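Local coordinates for transcriptional regulator (Streptococcus dysgalactiae, PDB 4YV9), which probably regulates transcription in quorum sensing by binding DNA and responding to SHP peptide pheromones, at residues L192-F201 with F227-Q238. Sequence-based numbering, arbitrary orientation.
Sequences LIISIDYSYF and FLYVHGYYKLKQ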
loop_
_atom_site.group_PDB
_atom_site.type_symbol
_atom_site.label_atom_id
_atom_site.label_comp_id
_atom_site.label_asym_id
_atom_site.label_seq_id
_atom_site.Cartn_x
_atom_site.Cartn_y
_atom_site.Cartn_z
ATOM N N LEU B 192 1.588 21.854 3.461
ATOM C CA LEU B 192 0.618 22.797 2.915
ATOM C C LEU B 192 -0.158 23.491 4.034
ATOM O O LEU B 192 -0.414 24.689 3.977
ATOM C CB LEU B 192 -0.345 22.083 1.959
ATOM C CG LEU B 192 -1.546 22.892 1.455
ATOM C CD1 LEU B 192 -1.110 24.203 0.790
ATOM C CD2 LEU B 192 -2.412 22.078 0.506
ATOM N N ILE B 193 -0.517 22.728 5.057
ATOM C CA ILE B 193 -1.202 23.293 6.227
ATOM C C ILE B 193 -0.384 24.415 6.884
ATOM O O ILE B 193 -0.915 25.491 7.187
ATOM C CB ILE B 193 -1.520 22.180 7.259
ATOM C CG1 ILE B 193 -2.751 21.402 6.804
ATOM C CG2 ILE B 193 -1.752 22.757 8.649
ATOM C CD1 ILE B 193 -2.905 20.040 7.470
ATOM N N ILE B 194 0.910 24.168 7.073
ATOM C CA ILE B 194 1.810 25.148 7.677
ATOM C C ILE B 194 1.999 26.361 6.772
ATOM O O ILE B 194 2.034 27.503 7.234
ATOM C CB ILE B 194 3.180 24.515 7.987
ATOM C CG1 ILE B 194 3.004 23.320 8.921
ATOM C CG2 ILE B 194 4.118 25.533 8.601
ATOM C CD1 ILE B 194 4.295 22.622 9.276
ATOM N N SER B 195 2.103 26.104 5.474
ATOM C CA SER B 195 2.305 27.158 4.493
ATOM C C SER B 195 1.124 28.109 4.458
ATOM O O SER B 195 1.293 29.324 4.330
ATOM C CB SER B 195 2.530 26.555 3.106
ATOM O OG SER B 195 3.790 25.916 3.057
ATOM N N ILE B 196 -0.074 27.551 4.566
ATOM C CA ILE B 196 -1.271 28.372 4.640
ATOM C C ILE B 196 -1.275 29.185 5.939
ATOM O O ILE B 196 -1.475 30.402 5.909
ATOM C CB ILE B 196 -2.544 27.520 4.544
ATOM C CG1 ILE B 196 -2.624 26.840 3.181
ATOM C CG2 ILE B 196 -3.774 28.390 4.725
ATOM C CD1 ILE B 196 -3.627 25.708 3.139
ATOM N N ASP B 197 -1.029 28.510 7.064
ATOM C CA ASP B 197 -0.983 29.153 8.382
ATOM C C ASP B 197 -0.068 30.364 8.399
ATOM O O ASP B 197 -0.415 31.407 8.934
ATOM C CB ASP B 197 -0.512 28.170 9.458
ATOM C CG ASP B 197 -1.584 27.176 9.864
ATOM O OD1 ASP B 197 -2.782 27.468 9.651
ATOM O OD2 ASP B 197 -1.225 26.103 10.404
ATOM N N TYR B 198 1.108 30.210 7.809
ATOM C CA TYR B 198 2.111 31.260 7.775
ATOM C C TYR B 198 1.917 32.197 6.582
ATOM O O TYR B 198 2.733 33.093 6.355
ATOM C CB TYR B 198 3.510 30.645 7.731
ATOM C CG TYR B 198 4.027 30.119 9.051
ATOM C CD1 TYR B 198 3.549 30.613 10.257
ATOM C CD2 TYR B 198 5.013 29.137 9.090
ATOM C CE1 TYR B 198 4.030 30.138 11.468
ATOM C CE2 TYR B 198 5.501 28.657 10.293
ATOM C CZ TYR B 198 5.004 29.158 11.478
ATOM O OH TYR B 198 5.486 28.687 12.682
ATOM N N SER B 199 0.844 31.979 5.824
ATOM C CA SER B 199 0.489 32.827 4.683
ATOM C C SER B 199 1.553 32.832 3.577
ATOM O O SER B 199 1.714 33.828 2.869
ATOM C CB SER B 199 0.217 34.267 5.146
ATOM O OG SER B 199 -0.818 34.315 6.115
ATOM N N TYR B 200 2.274 31.723 3.437
ATOM C CA TYR B 200 3.182 31.531 2.312
ATOM C C TYR B 200 2.402 30.977 1.125
ATOM O O TYR B 200 2.434 29.772 0.868
ATOM C CB TYR B 200 4.326 30.576 2.676
ATOM C CG TYR B 200 5.359 31.172 3.603
ATOM C CD1 TYR B 200 6.429 31.908 3.108
ATOM C CD2 TYR B 200 5.269 30.995 4.975
ATOM C CE1 TYR B 200 7.379 32.454 3.956
ATOM C CE2 TYR B 200 6.214 31.535 5.831
ATOM C CZ TYR B 200 7.263 32.265 5.318
ATOM O OH TYR B 200 8.200 32.804 6.170
ATOM N N PHE B 201 1.712 31.845 0.394
ATOM C CA PHE B 201 0.798 31.373 -0.646
ATOM C C PHE B 201 1.521 30.917 -1.919
ATOM O O PHE B 201 0.972 30.162 -2.727
ATOM C CB PHE B 201 -0.221 32.462 -0.950
ATOM C CG PHE B 201 -1.056 32.826 0.242
ATOM C CD1 PHE B 201 -1.840 31.865 0.870
ATOM C CD2 PHE B 201 -1.025 34.106 0.767
ATOM C CE1 PHE B 201 -2.601 32.183 1.984
ATOM C CE2 PHE B 201 -1.780 34.430 1.875
ATOM C CZ PHE B 201 -2.571 33.467 2.485
ATOM N N PHE B 227 -7.360 16.937 2.001
ATOM C CA PHE B 227 -7.009 17.938 0.992
ATOM C C PHE B 227 -8.213 18.801 0.600
ATOM O O PHE B 227 -8.063 19.988 0.331
ATOM C CB PHE B 227 -6.417 17.255 -0.236
ATOM C CG PHE B 227 -5.884 18.207 -1.274
ATOM C CD1 PHE B 227 -4.963 19.191 -0.937
ATOM C CD2 PHE B 227 -6.292 18.109 -2.588
ATOM C CE1 PHE B 227 -4.472 20.065 -1.892
ATOM C CE2 PHE B 227 -5.801 18.983 -3.548
ATOM C CZ PHE B 227 -4.891 19.959 -3.193
ATOM N N LEU B 228 -9.407 18.216 0.569
ATOM C CA LEU B 228 -10.617 19.015 0.334
ATOM C C LEU B 228 -10.717 20.108 1.398
ATOM O O LEU B 228 -11.035 21.253 1.104
ATOM C CB LEU B 228 -11.871 18.135 0.364
ATOM C CG LEU B 228 -13.219 18.830 0.201
ATOM C CD1 LEU B 228 -13.278 19.571 -1.120
ATOM C CD2 LEU B 228 -14.313 17.781 0.275
ATOM N N TYR B 229 -10.410 19.742 2.637
ATOM C CA TYR B 229 -10.552 20.681 3.744
ATOM C C TYR B 229 -9.476 21.758 3.671
ATOM O O TYR B 229 -9.768 22.933 3.748
ATOM C CB TYR B 229 -10.474 19.961 5.091
ATOM C CG TYR B 229 -10.735 20.896 6.253
ATOM C CD1 TYR B 229 -9.710 21.674 6.789
ATOM C CD2 TYR B 229 -12.000 21.004 6.811
ATOM C CE1 TYR B 229 -9.935 22.525 7.846
ATOM C CE2 TYR B 229 -12.231 21.852 7.871
ATOM C CZ TYR B 229 -11.194 22.613 8.380
ATOM O OH TYR B 229 -11.421 23.464 9.428
ATOM N N VAL B 230 -8.236 21.322 3.489
ATOM C CA VAL B 230 -7.070 22.183 3.600
ATOM C C VAL B 230 -7.009 23.173 2.447
ATOM O O VAL B 230 -6.706 24.357 2.630
ATOM C CB VAL B 230 -5.781 21.323 3.633
ATOM C CG1 VAL B 230 -4.542 22.192 3.461
ATOM C CG2 VAL B 230 -5.723 20.507 4.935
ATOM N N HIS B 231 -7.307 22.676 1.252
ATOM C CA HIS B 231 -7.367 23.520 0.071
ATOM C C HIS B 231 -8.510 24.534 0.205
ATOM O O HIS B 231 -8.367 25.695 -0.169
ATOM C CB HIS B 231 -7.536 22.654 -1.181
ATOM C CG HIS B 231 -7.411 23.411 -2.463
ATOM N ND1 HIS B 231 -7.938 22.953 -3.651
ATOM C CD2 HIS B 231 -6.816 24.593 -2.748
ATOM C CE1 HIS B 231 -7.681 23.825 -4.611
ATOM N NE2 HIS B 231 -6.998 24.828 -4.089
ATOM N N GLY B 232 -9.637 24.094 0.759
ATOM C CA GLY B 232 -10.744 24.998 1.023
ATOM C C GLY B 232 -10.286 26.092 1.965
ATOM O O GLY B 232 -10.644 27.264 1.810
ATOM N N TYR B 233 -9.468 25.698 2.938
ATOM C CA TYR B 233 -8.902 26.626 3.917
ATOM C C TYR B 233 -7.989 27.642 3.228
ATOM O O TYR B 233 -8.023 28.840 3.532
ATOM C CB TYR B 233 -8.154 25.835 4.995
ATOM C CG TYR B 233 -7.404 26.646 6.031
ATOM C CD1 TYR B 233 -7.993 27.732 6.668
ATOM C CD2 TYR B 233 -6.109 26.291 6.400
ATOM C CE1 TYR B 233 -7.303 28.457 7.629
ATOM C CE2 TYR B 233 -5.416 27.003 7.358
ATOM C CZ TYR B 233 -6.012 28.085 7.965
ATOM O OH TYR B 233 -5.309 28.790 8.911
ATOM N N TYR B 234 -7.188 27.159 2.285
ATOM C CA TYR B 234 -6.369 28.028 1.446
ATOM C C TYR B 234 -7.235 28.984 0.636
ATOM O O TYR B 234 -6.917 30.163 0.517
ATOM C CB TYR B 234 -5.492 27.187 0.518
ATOM C CG TYR B 234 -4.891 27.936 -0.649
ATOM C CD1 TYR B 234 -3.730 28.676 -0.496
ATOM C CD2 TYR B 234 -5.476 27.882 -1.906
ATOM C CE1 TYR B 234 -3.169 29.341 -1.552
ATOM C CE2 TYR B 234 -4.920 28.548 -2.981
ATOM C CZ TYR B 234 -3.765 29.276 -2.797
ATOM O OH TYR B 234 -3.201 29.949 -3.855
ATOM N N LYS B 235 -8.329 28.464 0.081
ATOM C CA LYS B 235 -9.256 29.272 -0.708
ATOM C C LYS B 235 -9.887 30.361 0.148
ATOM O O LYS B 235 -10.015 31.513 -0.285
ATOM C CB LYS B 235 -10.354 28.402 -1.325
ATOM C CG LYS B 235 -9.887 27.455 -2.413
ATOM C CD LYS B 235 -11.070 26.708 -3.004
ATOM C CE LYS B 235 -10.623 25.463 -3.746
ATOM N NZ LYS B 235 -11.779 24.734 -4.334
ATOM N N LEU B 236 -10.288 29.983 1.359
ATOM C CA LEU B 236 -10.886 30.928 2.290
ATOM C C LEU B 236 -9.925 32.068 2.595
ATOM O O LEU B 236 -10.296 33.235 2.502
ATOM C CB LEU B 236 -11.297 30.229 3.588
ATOM C CG LEU B 236 -11.840 31.169 4.667
ATOM C CD1 LEU B 236 -12.968 32.025 4.112
ATOM C CD2 LEU B 236 -12.315 30.385 5.877
ATOM N N LYS B 237 -8.683 31.732 2.927
ATOM C CA LYS B 237 -7.685 32.739 3.269
ATOM C C LYS B 237 -7.386 33.682 2.112
ATOM O O LYS B 237 -6.574 34.596 2.245
ATOM C CB LYS B 237 -6.392 32.072 3.736
ATOM C CG LYS B 237 -6.265 31.973 5.245
ATOM C CD LYS B 237 -4.834 32.235 5.688
ATOM C CE LYS B 237 -4.652 31.973 7.176
ATOM N NZ LYS B 237 -3.253 32.234 7.616
ATOM N N GLN B 238 -8.046 33.462 0.980
ATOM C CA GLN B 238 -7.952 34.371 -0.150
ATOM C C GLN B 238 -9.317 34.667 -0.763
ATOM O O GLN B 238 -9.460 34.718 -1.983
ATOM C CB GLN B 238 -7.008 33.805 -1.204
ATOM C CG GLN B 238 -5.551 34.099 -0.916
ATOM C CD GLN B 238 -4.641 33.033 -1.464
ATOM O OE1 GLN B 238 -5.020 31.867 -1.535
ATOM N NE2 GLN B 238 -3.435 33.425 -1.864
#
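Ile196 packs into the facing helix between Val230, Tyr233 and Tyr234. Its CG2 methyl lies over one face of the Tyr233 ring, 3.4 Å from Tyr233 CE2. Ile196 CG1 stands anti to the carbonyl carbon (chi1 -64°). It carries CD1 in toward the backbone of the facing helix. There Ile196 CD1 lies 3.5 Å from Tyr234 CB and also touches Val230 CG1. One turn earlier, Val230 also meets Leu192 and Ile193: its CG1 touches Leu192 CD2, and Val230 CG2 lies 3.6 Å from Ile193 CG1. Leu192 CD2 also touches the edge of the Phe227 ring.

Phe201 starts the next helix and closes the far end of the contact. Its ring and that of Tyr234 meet obliquely, with Phe201 CD1 3.7 Å from Tyr234 CE1. The aliphatic part of Lys237 lies at the edge of the Phe201 ring, and the side chain of Gln238 sits over one face.

Polar groups join the C-terminal ends of the two helices. Lys237 bends at chi2 and brings NZ to Ile196 O at 3.1 Å, tilted 32° from the carbonyl plane. Ser199 N reaches the same oxygen from the opposite face, within the Schellman motif that ends helix 179-197. The carbonyl therefore has two donors. Tyr233 OH donates to Asp197 OD1 at 2.9 Å, nearly along the C-O axis. The carboxylate is turned well out of the ring plane. Tyr233 also meets His269 edge-to-face, so it links this pair to helix 260-273.

Ile193 also packs against the bound peptide, which places this end of the contact beside the ligand. Segments 192-197 and 227-236 run nearly parallel, at 16°, with helix 201-215 between them in sequence. This is consistent with the stacked helical hairpins of the TPR-like C-terminal domain of Rgg regulators.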